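Local structure of fimbrial subunit type 1 (Actinomyces oris, 3UXF) at residues K355-K360 against T419-Y424; A375-Y380 against F412-Q417; E153-T158 against V176-T181. The protein serves as the major pilin subunit of the type 1 fimbriae, which are attached to the cell-wall peptidoglycan on the bacterial surface. All blocks are in the same frame, centred on the assembly; numbering follows the deposited sequence.

In the fold
Contacts 1 and 2 lie in the prealbumin-like domain, their centres 8 Å apart. Contact 2 is nested in sequence inside the loop that contact 1 closes, and they touch directly: L358 CD1 lies 3.6 Å from F377 CD2, and I422 CG1 3.8 Å from F412 CG, so the two sheets they belong to pack as a beta sandwich. K360 of contact 1 is bonded covalently to D484, an isopeptide within this domain. Contact 3 belongs to the N-terminal D1 domain, on the opposite side of the chain's centre; its centre is 58 Å from that of contact 1 and 64 Å from that of contact 2. A bound calcium ion lies about 13 Å from the V157 side chain.

Contact 1 (K355-K360 against T419-Y424); sequences KVILTK and TVEINY. Unlike the reference sequence in segment 355-360: I357 (reference Val).
K355 runs alongside N423 and crosses E421 on the neighbouring strand, and its ammonium group gathers three partners. NZ donates to E421 OE1 at 2.9 Å, a salt bridge, and to N423 OD1 at 3.0 Å; a water that also bonds Y424 OH accepts from it. Neither acceptor is met in its own plane, for NZ stands 52° above the E421 carboxylate and 46° above the N423 carbonyl plane. CG sits opposite the backbone N (chi1 171°), which lays it beside N423 OD1, and bends at the last two torsions carry NZ across to the carboxylate. E421 OE1 is gripped a second time by N423 ND2 at 3.3 Å, a donor in line with its anti lone pair, which probably limits the rotation of both groups. N423 CB lies over the centre of the Y424 ring, 3.3 Å above its plane; the peptide bond before Y424 is cis.

Beneath these groups the strands run antiparallel, with V356 and I422, then L358 and V420, forming hydrogen-bonded pairs; I422 N to V356 O spans 2.8 Å and L358 N to V420 O likewise 2.8 Å. Their side chains share the face away from K355, where L358 CB meets V420 CG1 at 3.9 Å and V356 CB meets I422 CB at 4.0 Å.

That apolar face is roofed by the second sheet of the sandwich, where L358 and I422 touch L447 of strand 444-451. At its other edge, segment 355-360 of strand 344-362 pairs in parallel with strand 478-484.

Contact 2 (A375-Y380 against F412-Q417); sequences AQFQVY and FTTAGQ
Q376 and T413 lie side by side, pointing the same way, in an antiparallel non-hydrogen-bonded pair. The glutamine can be followed outward. Its CB comes within 4.1 Å of the F412 carbonyl O; CG is 3.4 Å from T413 OG1; CD is 3.6 Å from the same oxygen; and NE2, at the tip, donates to it at 2.9 Å. From CG outward the chain runs alongside this one hydroxyl. The bond is not ideal, since OG1 is tilted 24° from the amide plane.

One residue along, F377 and F412 form the hydrogen-bonded pair, F412 N to F377 O at 2.8 Å and F377 N to F412 O at 2.9 Å. This edge pairing attaches the two-residue strand 412-413 to strand 376-385 in the prealbumin-like domain, whose beta sandwich has its core on the side of the two phenylalanines. The F412 ring meets V379 CG2 there and packs against the facing sheet, that of strands 344-362 and 419-426, while the F377 ring, with the F412 carbonyl O at its edge, packs on K360.

Past the last bridge, A375 and T414 are joined by two further bonds, one of them to a side chain. T414 N donates to A375 O at 2.9 Å, and A375 N donates back to the side-chain OG1 at 3.0 Å through a bent bond (140° at the hydrogen). With chi1 54° OG1 sits between the T414 backbone N and carbonyl carbon, where A375 N can reach it, and the buried hydroxyl is also hydrogen-bonded to Y372 O.

Contact 3 (E153-T158 against V176-T181); sequences EDFVVT and VYPKNT
E153 N donates to K179 O at 2.8 Å, and the donor lies almost on the extended C=O line (176° at the oxygen). A water completes the backbone link: it donates to E153 O at 2.8 Å and accepts from K179 N at 3.0 Å. E153 O also lies in plane at the edge of the F155 ring.

Around this polar link the packing is apolar. F155 CG sits between its backbone N and carbonyl carbon (chi1 65°), which turns the ring's far end to the other segment: CZ meets V176 CG2 at 3.5 Å and CE2 meets P178 CB at 3.8 Å. Further along, V157 CG2 touches V176 CG1 at 3.9 Å. At the other end E153 CG passes T181 CG2 at 3.5 Å, while T181 OG1 bonds P151 O.

F155 and V157 belong to the antiparallel sheet that includes strand 136-144, and V176 to the one that includes strand 44-48, so the contact bridges the two sheets of the D1 domain. With E153 OE1 and K179 NZ 6.3 Å apart, no salt bridge forms; cohesion therefore rests on backbone polar groups and apolar side chains, with charge attraction probably a minor term.

Contact 1 (K355-K360 against T419-Y424)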
# COMPACT_ATOMS: atom_id res chain seq x y z
N LYS A 355 1.74 25.69 -3.32
CA LYS A 355 1.57 27.11 -3.03
C LYS A 355 1.07 27.82 -4.27
O LYS A 355 1.52 27.50 -5.37
CB LYS A 355 2.95 27.68 -2.66
CG LYS A 355 2.96 29.21 -2.55
CD LYS A 355 4.36 29.79 -2.16
CE LYS A 355 4.98 29.04 -0.99
NZ LYS A 355 4.39 29.48 0.30
N VAL A 356 0.15 28.77 -4.11
CA VAL A 356 -0.23 29.65 -5.21
C VAL A 356 0.23 31.04 -4.85
O VAL A 356 -0.01 31.51 -3.74
CB VAL A 356 -1.77 29.67 -5.38
CG1 VAL A 356 -2.17 30.70 -6.40
CG2 VAL A 356 -2.25 28.24 -5.79
N ILE A 357 0.93 31.71 -5.76
CA ILE A 357 1.25 33.13 -5.55
C ILE A 357 0.36 33.94 -6.48
O ILE A 357 0.46 33.78 -7.71
CB ILE A 357 2.73 33.46 -5.82
CG1 ILE A 357 3.61 32.69 -4.85
CG2 ILE A 357 2.97 34.93 -5.59
CD1 ILE A 357 5.13 32.76 -5.19
N LEU A 358 -0.52 34.77 -5.92
CA LEU A 358 -1.44 35.56 -6.72
C LEU A 358 -0.83 36.94 -6.84
O LEU A 358 -0.58 37.60 -5.83
CB LEU A 358 -2.79 35.59 -6.00
CG LEU A 358 -4.00 36.22 -6.69
CD1 LEU A 358 -5.26 35.91 -5.86
CD2 LEU A 358 -3.86 37.72 -6.83
N THR A 359 -0.59 37.38 -8.08
CA THR A 359 -0.17 38.76 -8.34
C THR A 359 -1.32 39.56 -8.92
O THR A 359 -1.94 39.15 -9.91
CB THR A 359 0.99 38.82 -9.33
OG1 THR A 359 2.12 38.16 -8.75
CG2 THR A 359 1.37 40.29 -9.66
N LYS A 360 -1.62 40.69 -8.30
CA LYS A 360 -2.70 41.54 -8.76
C LYS A 360 -2.15 42.71 -9.55
O LYS A 360 -1.21 43.38 -9.12
CB LYS A 360 -3.52 42.06 -7.57
CG LYS A 360 -4.73 42.88 -7.97
CD LYS A 360 -5.82 42.01 -8.56
CE LYS A 360 -7.12 42.77 -8.71
NZ LYS A 360 -7.09 43.73 -9.85
N THR A 419 0.58 41.36 -3.95
CA THR A 419 0.58 39.89 -4.04
C THR A 419 -0.01 39.26 -2.80
O THR A 419 -0.09 39.87 -1.74
CB THR A 419 2.00 39.33 -4.20
OG1 THR A 419 2.74 39.62 -3.00
CG2 THR A 419 2.69 39.96 -5.40
N VAL A 420 -0.42 38.00 -2.92
CA VAL A 420 -0.80 37.25 -1.72
C VAL A 420 -0.53 35.79 -2.01
O VAL A 420 -0.69 35.33 -3.15
CB VAL A 420 -2.28 37.45 -1.29
CG1 VAL A 420 -3.26 36.98 -2.36
CG2 VAL A 420 -2.57 36.76 0.05
N GLU A 421 -0.08 35.06 -0.99
CA GLU A 421 0.10 33.61 -1.15
C GLU A 421 -1.13 32.88 -0.65
O GLU A 421 -1.72 33.25 0.38
CB GLU A 421 1.32 33.11 -0.37
CG GLU A 421 2.59 33.74 -0.87
CD GLU A 421 3.85 33.11 -0.34
OE1 GLU A 421 3.79 32.32 0.62
OE2 GLU A 421 4.91 33.41 -0.92
N ILE A 422 -1.54 31.86 -1.41
CA ILE A 422 -2.63 31.00 -1.00
C ILE A 422 -1.99 29.64 -0.72
O ILE A 422 -1.59 28.90 -1.64
CB ILE A 422 -3.70 30.91 -2.09
CG1 ILE A 422 -4.25 32.33 -2.37
CG2 ILE A 422 -4.80 29.97 -1.65
CD1 ILE A 422 -5.23 32.38 -3.50
N ASN A 423 -1.83 29.34 0.58
CA ASN A 423 -1.08 28.16 1.01
C ASN A 423 -1.97 27.24 1.81
O ASN A 423 -2.39 27.65 2.90
CB ASN A 423 0.03 28.59 1.97
CG ASN A 423 1.06 29.51 1.33
OD1 ASN A 423 1.35 29.40 0.13
ND2 ASN A 423 1.61 30.40 2.11
N TYR A 424 -2.25 26.01 1.38
CA TYR A 424 -1.79 25.41 0.13
C TYR A 424 -2.97 24.63 -0.45
O TYR A 424 -3.89 24.27 0.28
CB TYR A 424 -0.64 24.44 0.40
CG TYR A 424 0.49 25.05 1.19
CD1 TYR A 424 1.56 25.65 0.56
CD2 TYR A 424 0.49 25.01 2.58
CE1 TYR A 424 2.59 26.21 1.27
CE2 TYR A 424 1.53 25.57 3.31
CZ TYR A 424 2.58 26.17 2.64
OH TYR A 424 3.61 26.72 3.35
O HOH W 1 5.62 28.27 2.58

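Contact 2 (A375-Y380 against F412-Q417)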
# COMPACT_ATOMS: atom_id res chain seq x y z
N ALA A 375 -6.88 44.03 -2.57
CA ALA A 375 -7.80 43.19 -3.31
C ALA A 375 -7.99 41.92 -2.50
O ALA A 375 -7.03 41.38 -1.94
CB ALA A 375 -7.20 42.84 -4.70
N GLN A 376 -9.23 41.45 -2.41
CA GLN A 376 -9.51 40.22 -1.65
C GLN A 376 -10.07 39.13 -2.56
O GLN A 376 -10.81 39.41 -3.52
CB GLN A 376 -10.49 40.50 -0.51
CG GLN A 376 -9.92 41.55 0.45
CD GLN A 376 -10.70 41.58 1.73
OE1 GLN A 376 -11.92 41.56 1.75
NE2 GLN A 376 -9.97 41.55 2.84
N PHE A 377 -9.71 37.90 -2.24
CA PHE A 377 -10.14 36.75 -3.00
C PHE A 377 -10.57 35.62 -2.11
O PHE A 377 -10.05 35.46 -1.00
CB PHE A 377 -8.99 36.26 -3.86
CG PHE A 377 -8.57 37.24 -4.90
CD1 PHE A 377 -9.08 37.15 -6.19
CD2 PHE A 377 -7.64 38.24 -4.60
CE1 PHE A 377 -8.69 38.08 -7.20
CE2 PHE A 377 -7.25 39.16 -5.59
CZ PHE A 377 -7.77 39.07 -6.90
N GLN A 378 -11.47 34.80 -2.63
CA GLN A 378 -11.77 33.52 -2.01
C GLN A 378 -11.59 32.48 -3.11
O GLN A 378 -11.47 32.83 -4.29
CB GLN A 378 -13.19 33.47 -1.48
CG GLN A 378 -13.36 34.54 -0.43
CD GLN A 378 -14.60 34.35 0.41
OE1 GLN A 378 -15.72 34.19 -0.11
NE2 GLN A 378 -14.42 34.38 1.74
N VAL A 379 -11.55 31.20 -2.72
CA VAL A 379 -11.24 30.12 -3.68
C VAL A 379 -12.31 29.04 -3.62
O VAL A 379 -12.78 28.68 -2.52
CB VAL A 379 -9.88 29.45 -3.36
CG1 VAL A 379 -9.49 28.44 -4.46
CG2 VAL A 379 -8.77 30.53 -3.16
N TYR A 380 -12.69 28.50 -4.78
CA TYR A 380 -13.64 27.40 -4.84
C TYR A 380 -13.07 26.28 -5.72
O TYR A 380 -12.21 26.52 -6.57
CB TYR A 380 -14.95 27.87 -5.51
CG TYR A 380 -15.71 28.93 -4.74
CD1 TYR A 380 -15.28 30.24 -4.77
CD2 TYR A 380 -16.87 28.62 -4.03
CE1 TYR A 380 -15.96 31.24 -4.08
CE2 TYR A 380 -17.56 29.61 -3.31
CZ TYR A 380 -17.09 30.90 -3.34
OH TYR A 380 -17.78 31.88 -2.66
N PHE A 412 -8.21 35.95 1.12
CA PHE A 412 -6.80 36.19 0.88
C PHE A 412 -6.66 37.61 0.34
O PHE A 412 -7.33 37.95 -0.64
CB PHE A 412 -6.24 35.13 -0.09
CG PHE A 412 -6.38 33.77 0.44
CD1 PHE A 412 -7.57 33.07 0.25
CD2 PHE A 412 -5.43 33.24 1.29
CE1 PHE A 412 -7.78 31.82 0.85
CE2 PHE A 412 -5.61 31.99 1.89
CZ PHE A 412 -6.78 31.28 1.67
N THR A 413 -5.85 38.43 1.01
CA THR A 413 -5.78 39.85 0.68
C THR A 413 -4.39 40.25 0.15
O THR A 413 -3.37 39.94 0.80
CB THR A 413 -6.08 40.71 1.93
OG1 THR A 413 -7.38 40.37 2.41
CG2 THR A 413 -6.06 42.21 1.58
N THR A 414 -4.35 40.94 -1.01
CA THR A 414 -3.06 41.36 -1.56
C THR A 414 -2.43 42.46 -0.69
O THR A 414 -3.13 43.34 -0.16
CB THR A 414 -3.15 41.86 -3.01
OG1 THR A 414 -4.13 42.89 -3.14
CG2 THR A 414 -3.49 40.67 -3.96
N ALA A 415 -1.11 42.36 -0.57
CA ALA A 415 -0.33 43.31 0.24
C ALA A 415 1.08 43.39 -0.32
O ALA A 415 1.46 42.66 -1.24
CB ALA A 415 -0.28 42.80 1.66
N GLY A 416 1.90 44.28 0.23
CA GLY A 416 3.24 44.40 -0.28
C GLY A 416 3.25 45.02 -1.66
O GLY A 416 2.87 46.17 -1.84
N GLN A 417 3.70 44.23 -2.64
CA GLN A 417 3.73 44.67 -4.02
C GLN A 417 2.57 44.06 -4.81
O GLN A 417 2.76 43.53 -5.91
CB GLN A 417 5.05 44.26 -4.66
CG GLN A 417 6.25 44.95 -3.99
CD GLN A 417 6.16 46.45 -4.15
OE1 GLN A 417 6.15 46.96 -5.27
NE2 GLN A 417 6.09 47.17 -3.03

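Contact 3 (E153-T158 against V176-T181)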
# COMPACT_ATOMS: atom_id res chain seq x y z
N GLU A 153 3.94 -20.61 0.40
CA GLU A 153 3.26 -21.71 1.08
C GLU A 153 4.09 -22.97 0.95
O GLU A 153 4.66 -23.19 -0.09
CB GLU A 153 1.91 -21.98 0.45
CG GLU A 153 0.93 -20.84 0.69
CD GLU A 153 -0.52 -21.24 0.43
OE1 GLU A 153 -0.77 -22.06 -0.50
OE2 GLU A 153 -1.41 -20.71 1.16
N ASP A 154 4.13 -23.77 2.00
CA ASP A 154 4.78 -25.09 1.92
C ASP A 154 4.11 -25.93 0.84
O ASP A 154 2.88 -25.85 0.61
CB ASP A 154 4.67 -25.86 3.24
CG ASP A 154 5.48 -25.27 4.39
OD1 ASP A 154 6.28 -24.34 4.19
OD2 ASP A 154 5.32 -25.81 5.50
N PHE A 155 4.88 -26.82 0.23
CA PHE A 155 4.29 -27.66 -0.79
C PHE A 155 5.10 -28.94 -0.93
O PHE A 155 6.22 -29.04 -0.40
CB PHE A 155 4.18 -26.91 -2.12
CG PHE A 155 5.50 -26.53 -2.73
CD1 PHE A 155 6.10 -27.35 -3.69
CD2 PHE A 155 6.14 -25.36 -2.36
CE1 PHE A 155 7.30 -27.01 -4.25
CE2 PHE A 155 7.34 -25.01 -2.93
CZ PHE A 155 7.94 -25.85 -3.89
N VAL A 156 4.49 -29.93 -1.58
CA VAL A 156 5.13 -31.22 -1.81
C VAL A 156 5.43 -31.33 -3.29
O VAL A 156 4.59 -30.98 -4.14
CB VAL A 156 4.22 -32.36 -1.38
CG1 VAL A 156 4.82 -33.72 -1.78
CG2 VAL A 156 3.99 -32.30 0.11
N VAL A 157 6.63 -31.83 -3.63
CA VAL A 157 7.00 -32.04 -5.01
C VAL A 157 7.54 -33.46 -5.16
O VAL A 157 8.08 -34.02 -4.19
CB VAL A 157 8.03 -31.00 -5.44
CG1 VAL A 157 9.36 -31.18 -4.72
CG2 VAL A 157 8.19 -30.98 -6.95
N THR A 158 7.37 -34.06 -6.33
CA THR A 158 8.00 -35.34 -6.61
C THR A 158 9.10 -35.15 -7.67
O THR A 158 8.92 -34.36 -8.60
CB THR A 158 6.99 -36.41 -7.11
OG1 THR A 158 6.35 -36.03 -8.34
CG2 THR A 158 5.90 -36.61 -6.08
N VAL A 176 9.47 -25.37 -9.96
CA VAL A 176 8.26 -25.01 -9.24
C VAL A 176 8.20 -23.52 -8.96
O VAL A 176 9.21 -22.89 -8.66
CB VAL A 176 8.13 -25.81 -7.93
CG1 VAL A 176 7.84 -27.27 -8.22
CG2 VAL A 176 9.39 -25.67 -7.09
N TYR A 177 7.00 -22.96 -9.06
CA TYR A 177 6.76 -21.55 -8.78
C TYR A 177 5.78 -21.46 -7.63
O TYR A 177 4.57 -21.43 -7.84
CB TYR A 177 6.19 -20.85 -10.02
CG TYR A 177 7.10 -20.90 -11.23
CD1 TYR A 177 7.86 -19.80 -11.60
CD2 TYR A 177 7.22 -22.05 -11.99
CE1 TYR A 177 8.69 -19.84 -12.69
CE2 TYR A 177 8.05 -22.10 -13.09
CZ TYR A 177 8.78 -20.99 -13.44
OH TYR A 177 9.61 -21.04 -14.53
N PRO A 178 6.30 -21.44 -6.41
CA PRO A 178 5.46 -21.44 -5.21
C PRO A 178 4.57 -20.21 -5.09
O PRO A 178 4.89 -19.15 -5.61
CB PRO A 178 6.47 -21.48 -4.07
CG PRO A 178 7.73 -20.97 -4.64
CD PRO A 178 7.73 -21.36 -6.08
N LYS A 179 3.45 -20.39 -4.40
CA LYS A 179 2.48 -19.33 -4.19
C LYS A 179 2.74 -18.57 -2.89
O LYS A 179 3.06 -19.17 -1.87
CB LYS A 179 1.08 -19.96 -4.15
CG LYS A 179 -0.07 -18.96 -3.89
CD LYS A 179 -1.39 -19.67 -3.50
CE LYS A 179 -2.38 -19.73 -4.67
NZ LYS A 179 -2.69 -18.38 -5.25
N ASN A 180 2.55 -17.25 -2.92
CA ASN A 180 2.58 -16.48 -1.69
C ASN A 180 1.50 -16.85 -0.68
O ASN A 180 0.34 -17.07 -1.04
CB ASN A 180 2.42 -15.01 -2.02
CG ASN A 180 3.68 -14.39 -2.54
OD1 ASN A 180 4.77 -14.96 -2.45
ND2 ASN A 180 3.55 -13.16 -3.04
N THR A 181 1.86 -16.89 0.59
CA THR A 181 0.89 -17.15 1.63
C THR A 181 -0.08 -16.00 1.83
O THR A 181 -1.16 -16.20 2.39
CB THR A 181 1.57 -17.35 2.99
OG1 THR A 181 2.45 -16.25 3.26
CG2 THR A 181 2.37 -18.65 3.01
O HOH W 2 3.59 -22.80 -2.69